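Local coordinates for protein ORF48 (Lactococcus phage TP901-1, PDB 3UH8) that is probably a structural component of the phage baseplate, the organelle used for host adhesion, and has an N-terminal domain of immunoglobulin-like fold, at residues Ile6-Thr11 / Arg115-Ile120; Ala31-Ile36 / Thr78-Ala83; Pro50-Met55 / Asn94-Ser99; Phe98-Gln103 / Glu110-Arg115. One frame throughout, in Å; residues are numbered along the deposited sequence.

Contact 1 (Ile6-Thr11 / Arg115-Ile120); sequences ITLSTT and RTFHYI
Phe117 turns its CG in between its own backbone N and carbonyl carbon (chi1 71°), and this sends the ring across to Leu8 and Ile6. Leu8 answers with CG beside its backbone N (chi1 -62°). Its two methyls then divide the work. CD1 sits over one face of the Phe117 ring, 4.0 Å from the centroid, in a CH-pi contact. CD2 rests against the root of the same side chain, 3.6 Å from Phe117 CB. Ile6 adds its tip: CD1 lies 3.9 Å from Phe117 CD2. Both aliphatic chains cross the phenylalanine at about a right angle.

The two strands face each other through their side chains here, as the opposed layers of an immunoglobulin-like sandwich do. They come together at one end. There Arg115 N donates to Ser9 O at 3.1 Å. Beyond it the Arg115 side chain passes along the turn, with CD 3.4 Å from Thr11 O. Ser9 OG accepts a weak bond from Thr11 N and is also bonded to Glu12 N. Asn14 bonds both Ser9 N and Arg115 O. The contact is therefore apolar between the layers and polar at the Ser9-Arg115 end, where a single direct backbone bond ties the two segments.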
loop_
_atom_site.group_PDB
_atom_site.type_symbol
_atom_site.label_atom_id
_atom_site.label_comp_id
_atom_site.label_asym_id
_atom_site.label_seq_id
_atom_site.Cartn_x
_atom_site.Cartn_y
_atom_site.Cartn_z
ATOM N N ILE A 6 -6.554 6.127 3.645
ATOM C CA ILE A 6 -5.665 7.155 3.092
ATOM C C ILE A 6 -5.815 7.245 1.566
ATOM O O ILE A 6 -6.187 6.262 0.923
ATOM C CB ILE A 6 -4.170 6.970 3.506
ATOM C CG1 ILE A 6 -3.611 5.578 3.116
ATOM C CG2 ILE A 6 -3.927 7.316 4.985
ATOM C CD1 ILE A 6 -2.106 5.515 3.007
ATOM N N THR A 7 -5.508 8.421 0.995
ATOM C CA THR A 7 -5.550 8.662 -0.448
ATOM C C THR A 7 -4.104 8.790 -0.942
ATOM O O THR A 7 -3.376 9.671 -0.481
ATOM C CB THR A 7 -6.408 9.901 -0.771
ATOM O OG1 THR A 7 -7.642 9.829 -0.055
ATOM C CG2 THR A 7 -6.683 10.049 -2.260
ATOM N N LEU A 8 -3.688 7.901 -1.860
ATOM C CA LEU A 8 -2.325 7.903 -2.391
ATOM C C LEU A 8 -2.244 8.333 -3.843
ATOM O O LEU A 8 -3.017 7.857 -4.675
ATOM C CB LEU A 8 -1.635 6.544 -2.178
ATOM C CG LEU A 8 -1.456 6.107 -0.725
ATOM C CD1 LEU A 8 -1.070 4.661 -0.641
ATOM C CD2 LEU A 8 -0.444 6.979 0.004
ATOM N N SER A 9 -1.286 9.225 -4.142
ATOM C CA SER A 9 -1.054 9.774 -5.473
ATOM C C SER A 9 0.141 9.142 -6.194
ATOM O O SER A 9 1.094 8.692 -5.552
ATOM C CB SER A 9 -0.893 11.289 -5.404
ATOM O OG SER A 9 -0.720 11.852 -6.693
ATOM N N THR A 10 0.079 9.128 -7.537
ATOM C CA THR A 10 1.137 8.608 -8.412
ATOM C C THR A 10 1.960 9.767 -8.981
ATOM O O THR A 10 3.123 9.588 -9.347
ATOM C CB THR A 10 0.549 7.737 -9.531
ATOM O OG1 THR A 10 -0.288 8.539 -10.368
ATOM C CG2 THR A 10 -0.228 6.539 -9.004
ATOM N N THR A 11 1.332 10.947 -9.057
ATOM C CA THR A 11 1.925 12.187 -9.547
ATOM C C THR A 11 2.496 13.020 -8.396
ATOM O O THR A 11 3.639 13.468 -8.470
ATOM C CB THR A 11 0.866 13.009 -10.320
ATOM O OG1 THR A 11 -0.228 13.287 -9.445
ATOM C CG2 THR A 11 0.354 12.315 -11.575
ATOM N N ARG A 115 3.588 6.897 -5.260
ATOM C CA ARG A 115 4.780 7.484 -4.676
ATOM C C ARG A 115 4.854 7.004 -3.239
ATOM O O ARG A 115 3.830 6.575 -2.697
ATOM C CB ARG A 115 4.725 8.999 -4.794
ATOM C CG ARG A 115 4.993 9.413 -6.236
ATOM C CD ARG A 115 4.779 10.883 -6.500
ATOM N NE ARG A 115 5.444 11.721 -5.503
ATOM C CZ ARG A 115 6.523 12.457 -5.737
ATOM N NH1 ARG A 115 7.064 12.489 -6.948
ATOM N NH2 ARG A 115 7.056 13.189 -4.767
ATOM N N THR A 116 6.061 6.999 -2.640
ATOM C CA THR A 116 6.234 6.516 -1.267
ATOM C C THR A 116 5.407 7.293 -0.251
ATOM O O THR A 116 5.123 8.477 -0.438
ATOM C CB THR A 116 7.711 6.428 -0.838
ATOM O OG1 THR A 116 8.282 7.735 -0.773
ATOM C CG2 THR A 116 8.538 5.505 -1.712
ATOM N N PHE A 117 4.996 6.596 0.801
ATOM C CA PHE A 117 4.240 7.134 1.917
ATOM C C PHE A 117 4.774 6.484 3.178
ATOM O O PHE A 117 5.439 5.444 3.111
ATOM C CB PHE A 117 2.733 6.869 1.748
ATOM C CG PHE A 117 2.290 5.433 1.923
ATOM C CD1 PHE A 117 2.335 4.541 0.860
ATOM C CD2 PHE A 117 1.795 4.984 3.142
ATOM C CE1 PHE A 117 1.927 3.213 1.023
ATOM C CE2 PHE A 117 1.386 3.657 3.304
ATOM C CZ PHE A 117 1.452 2.781 2.242
ATOM N N HIS A 118 4.462 7.077 4.325
ATOM C CA HIS A 118 4.905 6.545 5.596
ATOM C C HIS A 118 3.753 6.115 6.471
ATOM O O HIS A 118 2.666 6.688 6.398
ATOM C CB HIS A 118 5.767 7.569 6.335
ATOM C CG HIS A 118 7.108 7.805 5.711
ATOM N ND1 HIS A 118 7.284 8.762 4.727
ATOM C CD2 HIS A 118 8.304 7.233 5.984
ATOM C CE1 HIS A 118 8.572 8.725 4.419
ATOM N NE2 HIS A 118 9.226 7.823 5.153
ATOM N N TYR A 119 4.007 5.106 7.311
ATOM C CA TYR A 119 3.083 4.602 8.318
ATOM C C TYR A 119 3.875 4.277 9.579
ATOM O O TYR A 119 5.069 3.975 9.497
ATOM C CB TYR A 119 2.230 3.420 7.810
ATOM C CG TYR A 119 2.962 2.110 7.616
ATOM C CD1 TYR A 119 3.007 1.156 8.628
ATOM C CD2 TYR A 119 3.537 1.787 6.389
ATOM C CE1 TYR A 119 3.648 -0.069 8.443
ATOM C CE2 TYR A 119 4.177 0.562 6.190
ATOM C CZ TYR A 119 4.228 -0.363 7.221
ATOM O OH TYR A 119 4.871 -1.560 7.044
ATOM N N ILE A 120 3.230 4.371 10.743
ATOM C CA ILE A 120 3.901 4.112 12.014
ATOM C C ILE A 120 3.438 2.833 12.698
ATOM O O ILE A 120 2.239 2.638 12.888
ATOM C CB ILE A 120 3.971 5.372 12.951
ATOM C CG1 ILE A 120 4.087 5.011 14.449
ATOM C CG2 ILE A 120 2.829 6.359 12.710
ATOM C CD1 ILE A 120 5.153 5.745 15.188
#

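Contact 2 (Ala31-Ile36 / Thr78-Ala83)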
loop_
_atom_site.group_PDB
_atom_site.type_symbol
_atom_site.label_atom_id
_atom_site.label_comp_id
_atom_site.label_asym_id
_atom_site.label_seq_id
_atom_site.Cartn_x
_atom_site.Cartn_y
_atom_site.Cartn_z
ATOM N N ALA A 31 -5.739 -3.385 8.603
ATOM C CA ALA A 31 -5.666 -3.141 7.171
ATOM C C ALA A 31 -5.583 -1.681 6.769
ATOM O O ALA A 31 -6.163 -0.818 7.433
ATOM C CB ALA A 31 -6.841 -3.811 6.469
ATOM N N ILE A 32 -4.851 -1.418 5.668
ATOM C CA ILE A 32 -4.691 -0.082 5.084
ATOM C C ILE A 32 -5.603 0.000 3.850
ATOM O O ILE A 32 -5.386 -0.728 2.878
ATOM C CB ILE A 32 -3.203 0.267 4.755
ATOM C CG1 ILE A 32 -2.339 0.342 6.041
ATOM C CG2 ILE A 32 -3.105 1.581 3.943
ATOM C CD1 ILE A 32 -0.792 0.399 5.817
ATOM N N VAL A 33 -6.636 0.843 3.915
ATOM C CA VAL A 33 -7.581 1.049 2.821
ATOM C C VAL A 33 -7.051 2.261 2.055
ATOM O O VAL A 33 -6.918 3.340 2.631
ATOM C CB VAL A 33 -9.048 1.221 3.309
ATOM C CG1 VAL A 33 -10.011 1.327 2.128
ATOM C CG2 VAL A 33 -9.461 0.072 4.228
ATOM N N ALA A 34 -6.661 2.063 0.792
ATOM C CA ALA A 34 -6.081 3.155 0.014
ATOM C C ALA A 34 -6.844 3.531 -1.248
ATOM O O ALA A 34 -7.229 2.658 -2.024
ATOM C CB ALA A 34 -4.623 2.860 -0.311
ATOM N N GLN A 35 -7.049 4.847 -1.448
ATOM C CA GLN A 35 -7.680 5.414 -2.640
ATOM C C GLN A 35 -6.536 5.849 -3.574
ATOM O O GLN A 35 -5.756 6.730 -3.212
ATOM C CB GLN A 35 -8.600 6.602 -2.267
ATOM C CG GLN A 35 -9.077 7.415 -3.471
ATOM C CD GLN A 35 -10.468 7.054 -3.905
ATOM O OE1 GLN A 35 -11.457 7.483 -3.302
ATOM N NE2 GLN A 35 -10.578 6.293 -4.983
ATOM N N ILE A 36 -6.377 5.173 -4.723
ATOM C CA ILE A 36 -5.343 5.496 -5.699
ATOM C C ILE A 36 -5.797 6.713 -6.508
ATOM O O ILE A 36 -6.942 6.797 -6.955
ATOM C CB ILE A 36 -4.918 4.277 -6.551
ATOM C CG1 ILE A 36 -4.667 3.015 -5.677
ATOM C CG2 ILE A 36 -3.709 4.580 -7.419
ATOM C CD1 ILE A 36 -3.676 3.140 -4.409
ATOM N N THR A 78 -9.557 1.735 -5.625
ATOM C CA THR A 78 -9.366 1.425 -4.206
ATOM C C THR A 78 -8.741 0.062 -3.975
ATOM O O THR A 78 -8.891 -0.844 -4.796
ATOM C CB THR A 78 -10.659 1.583 -3.393
ATOM O OG1 THR A 78 -11.631 0.638 -3.836
ATOM C CG2 THR A 78 -11.213 2.992 -3.423
ATOM N N LEU A 79 -8.042 -0.077 -2.841
ATOM C CA LEU A 79 -7.415 -1.326 -2.422
ATOM C C LEU A 79 -7.439 -1.483 -0.904
ATOM O O LEU A 79 -7.463 -0.488 -0.174
ATOM C CB LEU A 79 -5.984 -1.490 -2.993
ATOM C CG LEU A 79 -4.893 -0.488 -2.572
ATOM C CD1 LEU A 79 -4.222 -0.910 -1.275
ATOM C CD2 LEU A 79 -3.835 -0.383 -3.642
ATOM N N LYS A 80 -7.400 -2.734 -0.440
ATOM C CA LYS A 80 -7.363 -3.068 0.974
ATOM C C LYS A 80 -6.193 -4.021 1.204
ATOM O O LYS A 80 -6.218 -5.152 0.716
ATOM C CB LYS A 80 -8.702 -3.681 1.428
ATOM C CG LYS A 80 -8.771 -3.998 2.917
ATOM C CD LYS A 80 -10.092 -4.647 3.283
ATOM C CE LYS A 80 -10.124 -5.066 4.729
ATOM N NZ LYS A 80 -11.462 -5.572 5.121
ATOM N N TYR A 81 -5.152 -3.545 1.905
ATOM C CA TYR A 81 -3.981 -4.361 2.220
ATOM C C TYR A 81 -3.983 -4.723 3.706
ATOM O O TYR A 81 -4.002 -3.826 4.544
ATOM C CB TYR A 81 -2.657 -3.661 1.810
ATOM C CG TYR A 81 -1.435 -4.271 2.469
ATOM C CD1 TYR A 81 -0.940 -5.506 2.066
ATOM C CD2 TYR A 81 -0.817 -3.640 3.548
ATOM C CE1 TYR A 81 0.147 -6.096 2.708
ATOM C CE2 TYR A 81 0.275 -4.218 4.195
ATOM C CZ TYR A 81 0.746 -5.452 3.779
ATOM O OH TYR A 81 1.820 -6.018 4.416
ATOM N N VAL A 82 -3.926 -6.025 4.021
ATOM C CA VAL A 82 -3.879 -6.510 5.406
ATOM C C VAL A 82 -2.412 -6.541 5.837
ATOM O O VAL A 82 -1.608 -7.237 5.209
ATOM C CB VAL A 82 -4.595 -7.880 5.585
ATOM C CG1 VAL A 82 -4.463 -8.399 7.020
ATOM C CG2 VAL A 82 -6.066 -7.789 5.186
ATOM N N ALA A 83 -2.061 -5.756 6.877
ATOM C CA ALA A 83 -0.695 -5.664 7.399
ATOM C C ALA A 83 -0.169 -7.029 7.827
ATOM O O ALA A 83 -0.744 -7.676 8.706
ATOM C CB ALA A 83 -0.622 -4.672 8.553
#
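Tyr81 O receives the N-H of Ile32 at 2.8 Å, and the CA of Ala31 approaches the same oxygen at 3.2 Å. This is an antiparallel ladder in the immunoglobulin-like fold, joining strands 30-38 and 78-82. Tyr81 N returns a bond to Ile32 O. One step on, Ala34 N donates to Leu79 O at 2.8 Å and Leu79 N to Ala34 O at 3.0 Å. The last is the most bent of the four, 147° at the hydrogen.

Ile32, Ala34, Leu79 and Tyr81 share the face that looks into the domain. A chi1 of 64° swings the Leu79 side chain toward strand 30-38. Its CD1 meets Ala34 CB at 3.9 Å. The Tyr81 ring stacks on Phe52, and its hydroxyl bonds Glu67 and Ser84. Ala31, Val33, Lys80 and Val82 occupy the other face. There the extended Lys80 chain runs past Ala31, with CE 3.9 Å from Ala31 CB, and its NZ makes a long, weak ion pair with Glu3. Strand 2-9 pairs in parallel with the far edge of 31-36. Near Ile36, the second methyl of Leu79, CD2, stops 3.6 Å from Ile36 CD1.

Contact 3 (Pro50-Met55 / Asn94-Ser99)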
loop_
_atom_site.group_PDB
_atom_site.type_symbol
_atom_site.label_atom_id
_atom_site.label_comp_id
_atom_site.label_asym_id
_atom_site.label_seq_id
_atom_site.Cartn_x
_atom_site.Cartn_y
_atom_site.Cartn_z
ATOM N N PRO A 50 -2.307 -4.961 -7.723
ATOM C CA PRO A 50 -1.518 -4.120 -6.808
ATOM C C PRO A 50 -0.601 -4.930 -5.898
ATOM O O PRO A 50 -0.954 -6.029 -5.466
ATOM C CB PRO A 50 -2.574 -3.347 -6.015
ATOM C CG PRO A 50 -3.835 -4.113 -6.161
ATOM C CD PRO A 50 -3.692 -5.142 -7.240
ATOM N N PHE A 51 0.584 -4.380 -5.617
ATOM C CA PHE A 51 1.586 -5.008 -4.763
ATOM C C PHE A 51 2.048 -4.064 -3.671
ATOM O O PHE A 51 2.332 -2.896 -3.941
ATOM C CB PHE A 51 2.787 -5.483 -5.597
ATOM C CG PHE A 51 2.573 -6.797 -6.305
ATOM C CD1 PHE A 51 2.963 -7.993 -5.716
ATOM C CD2 PHE A 51 1.982 -6.843 -7.560
ATOM C CE1 PHE A 51 2.764 -9.211 -6.372
ATOM C CE2 PHE A 51 1.797 -8.060 -8.221
ATOM C CZ PHE A 51 2.178 -9.236 -7.617
ATOM N N PHE A 52 2.120 -4.570 -2.434
ATOM C CA PHE A 52 2.599 -3.801 -1.293
ATOM C C PHE A 52 4.114 -3.962 -1.242
ATOM O O PHE A 52 4.609 -5.067 -1.007
ATOM C CB PHE A 52 1.932 -4.267 0.017
ATOM C CG PHE A 52 2.513 -3.651 1.270
ATOM C CD1 PHE A 52 2.147 -2.371 1.670
ATOM C CD2 PHE A 52 3.432 -4.347 2.046
ATOM C CE1 PHE A 52 2.688 -1.801 2.825
ATOM C CE2 PHE A 52 3.964 -3.779 3.207
ATOM C CZ PHE A 52 3.591 -2.509 3.588
ATOM N N CYS A 53 4.844 -2.869 -1.497
ATOM C CA CYS A 53 6.301 -2.882 -1.484
ATOM C C CYS A 53 6.824 -2.115 -0.274
ATOM O O CYS A 53 6.823 -0.884 -0.274
ATOM C CB CYS A 53 6.869 -2.343 -2.795
ATOM S SG CYS A 53 6.307 -3.229 -4.273
ATOM N N LEU A 54 7.212 -2.854 0.778
ATOM C CA LEU A 54 7.770 -2.271 1.995
ATOM C C LEU A 54 9.242 -2.012 1.750
ATOM O O LEU A 54 9.961 -2.902 1.270
ATOM C CB LEU A 54 7.562 -3.175 3.231
ATOM C CG LEU A 54 8.275 -2.759 4.540
ATOM C CD1 LEU A 54 7.647 -1.516 5.173
ATOM C CD2 LEU A 54 8.302 -3.895 5.524
ATOM N N MET A 55 9.731 -0.816 2.067
ATOM C CA MET A 55 11.114 -0.490 1.836
ATOM C C MET A 55 12.047 -0.822 3.002
ATOM O O MET A 55 11.693 -0.623 4.163
ATOM C CB MET A 55 11.249 0.962 1.397
ATOM C CG MET A 55 10.857 1.186 -0.048
ATOM S SD MET A 55 11.032 2.892 -0.587
ATOM C CE MET A 55 12.808 2.985 -0.821
ATOM N N ASN A 94 7.825 3.541 9.234
ATOM C CA ASN A 94 8.005 2.686 8.065
ATOM C C ASN A 94 7.696 3.448 6.785
ATOM O O ASN A 94 6.841 4.334 6.789
ATOM C CB ASN A 94 7.106 1.460 8.165
ATOM C CG ASN A 94 7.549 0.446 9.184
ATOM O OD1 ASN A 94 8.164 -0.568 8.849
ATOM N ND2 ASN A 94 7.227 0.681 10.447
ATOM N N GLU A 95 8.382 3.088 5.691
ATOM C CA GLU A 95 8.200 3.691 4.372
ATOM C C GLU A 95 7.836 2.594 3.374
ATOM O O GLU A 95 8.527 1.575 3.302
ATOM C CB GLU A 95 9.473 4.442 3.942
ATOM C CG GLU A 95 9.349 5.170 2.610
ATOM C CD GLU A 95 10.465 6.135 2.252
ATOM O OE1 GLU A 95 10.433 6.671 1.120
ATOM O OE2 GLU A 95 11.355 6.378 3.099
ATOM N N ALA A 96 6.738 2.795 2.623
ATOM C CA ALA A 96 6.245 1.830 1.635
ATOM C C ALA A 96 5.593 2.503 0.425
ATOM O O ALA A 96 5.383 3.716 0.435
ATOM C CB ALA A 96 5.265 0.865 2.293
ATOM N N TYR A 97 5.283 1.707 -0.620
ATOM C CA TYR A 97 4.620 2.157 -1.847
ATOM C C TYR A 97 3.840 1.013 -2.516
ATOM O O TYR A 97 4.130 -0.158 -2.269
ATOM C CB TYR A 97 5.622 2.825 -2.821
ATOM C CG TYR A 97 6.496 1.871 -3.608
ATOM C CD1 TYR A 97 6.149 1.482 -4.900
ATOM C CD2 TYR A 97 7.697 1.397 -3.084
ATOM C CE1 TYR A 97 6.955 0.616 -5.636
ATOM C CE2 TYR A 97 8.522 0.546 -3.821
ATOM C CZ TYR A 97 8.140 0.150 -5.093
ATOM O OH TYR A 97 8.919 -0.700 -5.832
ATOM N N PHE A 98 2.862 1.359 -3.372
ATOM C CA PHE A 98 2.072 0.376 -4.108
ATOM C C PHE A 98 2.470 0.338 -5.574
ATOM O O PHE A 98 2.493 1.377 -6.230
ATOM C CB PHE A 98 0.563 0.617 -3.946
ATOM C CG PHE A 98 0.045 0.304 -2.564
ATOM C CD1 PHE A 98 -0.182 -1.012 -2.171
ATOM C CD2 PHE A 98 -0.200 1.315 -1.651
ATOM C CE1 PHE A 98 -0.636 -1.303 -0.882
ATOM C CE2 PHE A 98 -0.667 1.026 -0.365
ATOM C CZ PHE A 98 -0.881 -0.283 0.011
ATOM N N SER A 99 2.802 -0.860 -6.072
ATOM C CA SER A 99 3.205 -1.113 -7.454
ATOM C C SER A 99 2.114 -1.929 -8.155
ATOM O O SER A 99 1.646 -2.926 -7.606
ATOM C CB SER A 99 4.541 -1.846 -7.486
ATOM O OG SER A 99 4.873 -2.303 -8.787
HETATM O O HOH W 1 10.688 1.215 5.847
#
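Segments 50-55 and 94-99 run antiparallel, their strand axes 4.6 Å apart at closest, with paired backbone bonds at Phe51-Ser99 and Cys53-Tyr97 and one more from Met55 N to Glu95 O. On the face of Phe52, Leu54, Ala96 and Phe98, Phe52 CE1 reaches Ala96 CB at 3.7 Å. The Phe98 ring brings CE1 to the edge of the Phe52 ring, 3.9 Å from Phe52 CD1, with the planes at 59°. Phe52 and Leu54 also pack on Tyr119.

On the face of Phe51, Cys53, Tyr97 and Ser99, a chi1 of 78° turns the Tyr97 ring toward the neighbouring strand, one face against Cys53. Cys53 CB is 3.7 Å from the ring centroid. Its SG is 4.4 Å from that centroid, obliquely placed, a sulfur-aromatic contact. A water lies 2.7 Å from Met55 O and accepts from Glu95 N, bridging the strands.

One face is thus wholly apolar where Phe52, Ala96 and Phe98 meet. The other mixes the Cys53 methylene and sulfur on the Tyr97 ring with the polar Ser99.

Contact 4 (Phe98-Gln103 / Glu110-Arg115)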
loop_
_atom_site.group_PDB
_atom_site.type_symbol
_atom_site.label_atom_id
_atom_site.label_comp_id
_atom_site.label_asym_id
_atom_site.label_seq_id
_atom_site.Cartn_x
_atom_site.Cartn_y
_atom_site.Cartn_z
ATOM N N PHE A 98 2.862 1.359 -3.372
ATOM C CA PHE A 98 2.072 0.376 -4.108
ATOM C C PHE A 98 2.470 0.338 -5.574
ATOM O O PHE A 98 2.493 1.377 -6.230
ATOM C CB PHE A 98 0.563 0.617 -3.946
ATOM C CG PHE A 98 0.045 0.304 -2.564
ATOM C CD1 PHE A 98 -0.182 -1.012 -2.171
ATOM C CD2 PHE A 98 -0.200 1.315 -1.651
ATOM C CE1 PHE A 98 -0.636 -1.303 -0.882
ATOM C CE2 PHE A 98 -0.667 1.026 -0.365
ATOM C CZ PHE A 98 -0.881 -0.283 0.011
ATOM N N SER A 99 2.802 -0.860 -6.072
ATOM C CA SER A 99 3.205 -1.113 -7.454
ATOM C C SER A 99 2.114 -1.929 -8.155
ATOM O O SER A 99 1.646 -2.926 -7.606
ATOM C CB SER A 99 4.541 -1.846 -7.486
ATOM O OG SER A 99 4.873 -2.303 -8.787
ATOM N N PHE A 100 1.704 -1.490 -9.355
ATOM C CA PHE A 100 0.644 -2.130 -10.138
ATOM C C PHE A 100 1.263 -2.875 -11.302
ATOM O O PHE A 100 1.975 -2.277 -12.113
ATOM C CB PHE A 100 -0.412 -1.098 -10.570
ATOM C CG PHE A 100 -1.038 -0.376 -9.395
ATOM C CD1 PHE A 100 -0.416 0.732 -8.827
ATOM C CD2 PHE A 100 -2.223 -0.830 -8.830
ATOM C CE1 PHE A 100 -0.977 1.378 -7.724
ATOM C CE2 PHE A 100 -2.788 -0.175 -7.731
ATOM C CZ PHE A 100 -2.153 0.917 -7.179
ATOM N N ARG A 101 1.065 -4.206 -11.327
ATOM C CA ARG A 101 1.716 -5.094 -12.289
ATOM C C ARG A 101 0.796 -6.020 -13.081
ATOM O O ARG A 101 -0.296 -6.365 -12.629
ATOM C CB ARG A 101 2.810 -5.928 -11.576
ATOM C CG ARG A 101 3.590 -5.143 -10.523
ATOM C CD ARG A 101 4.709 -5.897 -9.847
ATOM N NE ARG A 101 5.409 -5.009 -8.920
ATOM C CZ ARG A 101 6.382 -5.381 -8.096
ATOM N NH1 ARG A 101 6.786 -6.645 -8.067
ATOM N NH2 ARG A 101 6.954 -4.496 -7.291
ATOM N N LYS A 102 1.274 -6.445 -14.269
ATOM C CA LYS A 102 0.602 -7.410 -15.141
ATOM C C LYS A 102 1.578 -8.530 -15.539
ATOM O O LYS A 102 2.782 -8.282 -15.663
ATOM C CB LYS A 102 -0.083 -6.719 -16.342
ATOM C CG LYS A 102 0.596 -6.854 -17.697
ATOM C CD LYS A 102 0.373 -5.609 -18.525
ATOM C CE LYS A 102 -0.241 -5.899 -19.864
ATOM N NZ LYS A 102 -0.224 -4.692 -20.728
ATOM N N GLN A 103 1.062 -9.750 -15.732
ATOM C CA GLN A 103 1.853 -10.925 -16.063
ATOM C C GLN A 103 2.058 -11.178 -17.533
ATOM O O GLN A 103 1.109 -11.187 -18.324
ATOM C CB GLN A 103 1.293 -12.152 -15.378
ATOM C CG GLN A 103 2.081 -12.513 -14.158
ATOM C CD GLN A 103 1.817 -13.928 -13.757
ATOM O OE1 GLN A 103 0.670 -14.361 -13.666
ATOM N NE2 GLN A 103 2.870 -14.693 -13.537
ATOM N N GLU A 110 5.699 -4.304 -13.722
ATOM C CA GLU A 110 5.113 -3.047 -13.263
ATOM C C GLU A 110 4.791 -2.088 -14.404
ATOM O O GLU A 110 5.682 -1.704 -15.165
ATOM C CB GLU A 110 6.005 -2.361 -12.215
ATOM C CG GLU A 110 5.400 -1.076 -11.679
ATOM C CD GLU A 110 6.394 -0.103 -11.090
ATOM O OE1 GLU A 110 7.024 0.645 -11.872
ATOM O OE2 GLU A 110 6.532 -0.077 -9.846
ATOM N N GLN A 111 3.515 -1.686 -14.491
ATOM C CA GLN A 111 3.025 -0.732 -15.483
ATOM C C GLN A 111 3.142 0.691 -14.948
ATOM O O GLN A 111 3.402 1.613 -15.721
ATOM C CB GLN A 111 1.584 -1.076 -15.892
ATOM C CG GLN A 111 1.437 -1.700 -17.293
ATOM C CD GLN A 111 2.551 -2.636 -17.729
ATOM O OE1 GLN A 111 3.246 -2.382 -18.719
ATOM N NE2 GLN A 111 2.748 -3.738 -17.014
ATOM N N PHE A 112 2.978 0.854 -13.618
ATOM C CA PHE A 112 3.087 2.111 -12.868
ATOM C C PHE A 112 3.030 1.835 -11.357
ATOM O O PHE A 112 2.662 0.732 -10.939
ATOM C CB PHE A 112 2.000 3.131 -13.288
ATOM C CG PHE A 112 0.660 2.974 -12.613
ATOM C CD1 PHE A 112 0.276 3.831 -11.586
ATOM C CD2 PHE A 112 -0.219 1.971 -12.998
ATOM C CE1 PHE A 112 -0.961 3.678 -10.954
ATOM C CE2 PHE A 112 -1.460 1.829 -12.372
ATOM C CZ PHE A 112 -1.817 2.678 -11.348
ATOM N N SER A 113 3.353 2.851 -10.542
ATOM C CA SER A 113 3.335 2.739 -9.085
ATOM C C SER A 113 2.953 4.046 -8.410
ATOM O O SER A 113 2.986 5.104 -9.044
ATOM C CB SER A 113 4.695 2.273 -8.570
ATOM O OG SER A 113 5.747 3.115 -9.016
ATOM N N THR A 114 2.591 3.969 -7.120
ATOM C CA THR A 114 2.284 5.146 -6.312
ATOM C C THR A 114 3.617 5.695 -5.814
ATOM O O THR A 114 4.649 5.019 -5.895
ATOM C CB THR A 114 1.400 4.795 -5.084
ATOM O OG1 THR A 114 2.141 3.993 -4.159
ATOM C CG2 THR A 114 0.080 4.129 -5.452
ATOM N N ARG A 115 3.588 6.897 -5.260
ATOM C CA ARG A 115 4.780 7.484 -4.676
ATOM C C ARG A 115 4.854 7.004 -3.239
ATOM O O ARG A 115 3.830 6.575 -2.697
ATOM C CB ARG A 115 4.725 8.999 -4.794
ATOM C CG ARG A 115 4.993 9.413 -6.236
ATOM C CD ARG A 115 4.779 10.883 -6.500
ATOM N NE ARG A 115 5.444 11.721 -5.503
ATOM C CZ ARG A 115 6.523 12.457 -5.737
ATOM N NH1 ARG A 115 7.064 12.489 -6.948
ATOM N NH2 ARG A 115 7.056 13.189 -4.767
HETATM O O HOH W 2 8.210 -1.643 -8.248
#
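Phe98 is tied to Thr114 twice. Its N donates to Thr114 OG1 at 2.8 Å, and Thr114 N donates to Phe98 O at 2.7 Å. With chi1 at 68°, the threonine hydroxyl takes the place of a backbone acceptor where strand 112-122 is interrupted, before its pairing with 92-103 resumes.

At Ser99 the hydroxyl is a polar hub. It donates to the anti lone pair of Glu110 OE2 at 3.0 Å. It also accepts from Arg101 NE at 2.8 Å, almost straight (172°) and in the guanidinium plane. A water donates to Glu110 OE2 and accepts weakly from Arg101 NH2.

Phe100 N bonds Phe112 O, and Phe100 O accepts from Gln111 N. Between Phe100 and Arg101 the register slips by one residue, a beta bulge. The rings of Phe100 and Phe112 lie only 7° from parallel, but are so displaced that they overlap little, with Phe112 CZ 3.5 Å from Phe100 CD1. Thr114 CG2 touches the edge of the Phe100 ring.

Arg101 lays CG against Glu110 CA at 3.8 Å, while its guanidinium forms a salt bridge with Glu66 and a cation-pi contact with Phe51. Lys102 CD rests near Gln111 NE2 at 3.4 Å.

Strand 49-54 pairs with the other edge of 98-103. Leu79 of strand 78-82 covers Phe98 and Phe100 from the facing layer.

All four contacts belong to one compact immunoglobulin-like domain. Contacts 3 and 4 follow each other on strand 92-103, with centres about 10 Å apart, and share Phe98 and Ser99. Contact 2 lies about 11 Å from contact 3, and Leu79 and Tyr81 meet Phe98 between them. Contact 1 joins the chain's first and last strands. Its 6-11 segment pairs with 31-36 of contact 2, and its 115-120 segment pairs with 94-99 of contact 3. Along the chain, contact 1 encloses the other three. Contacts 2 and 3 alternate their segments, and contact 4 opens after contact 2 has closed. The ends of the domain are thereby fastened around a common core of aromatic and aliphatic side chains.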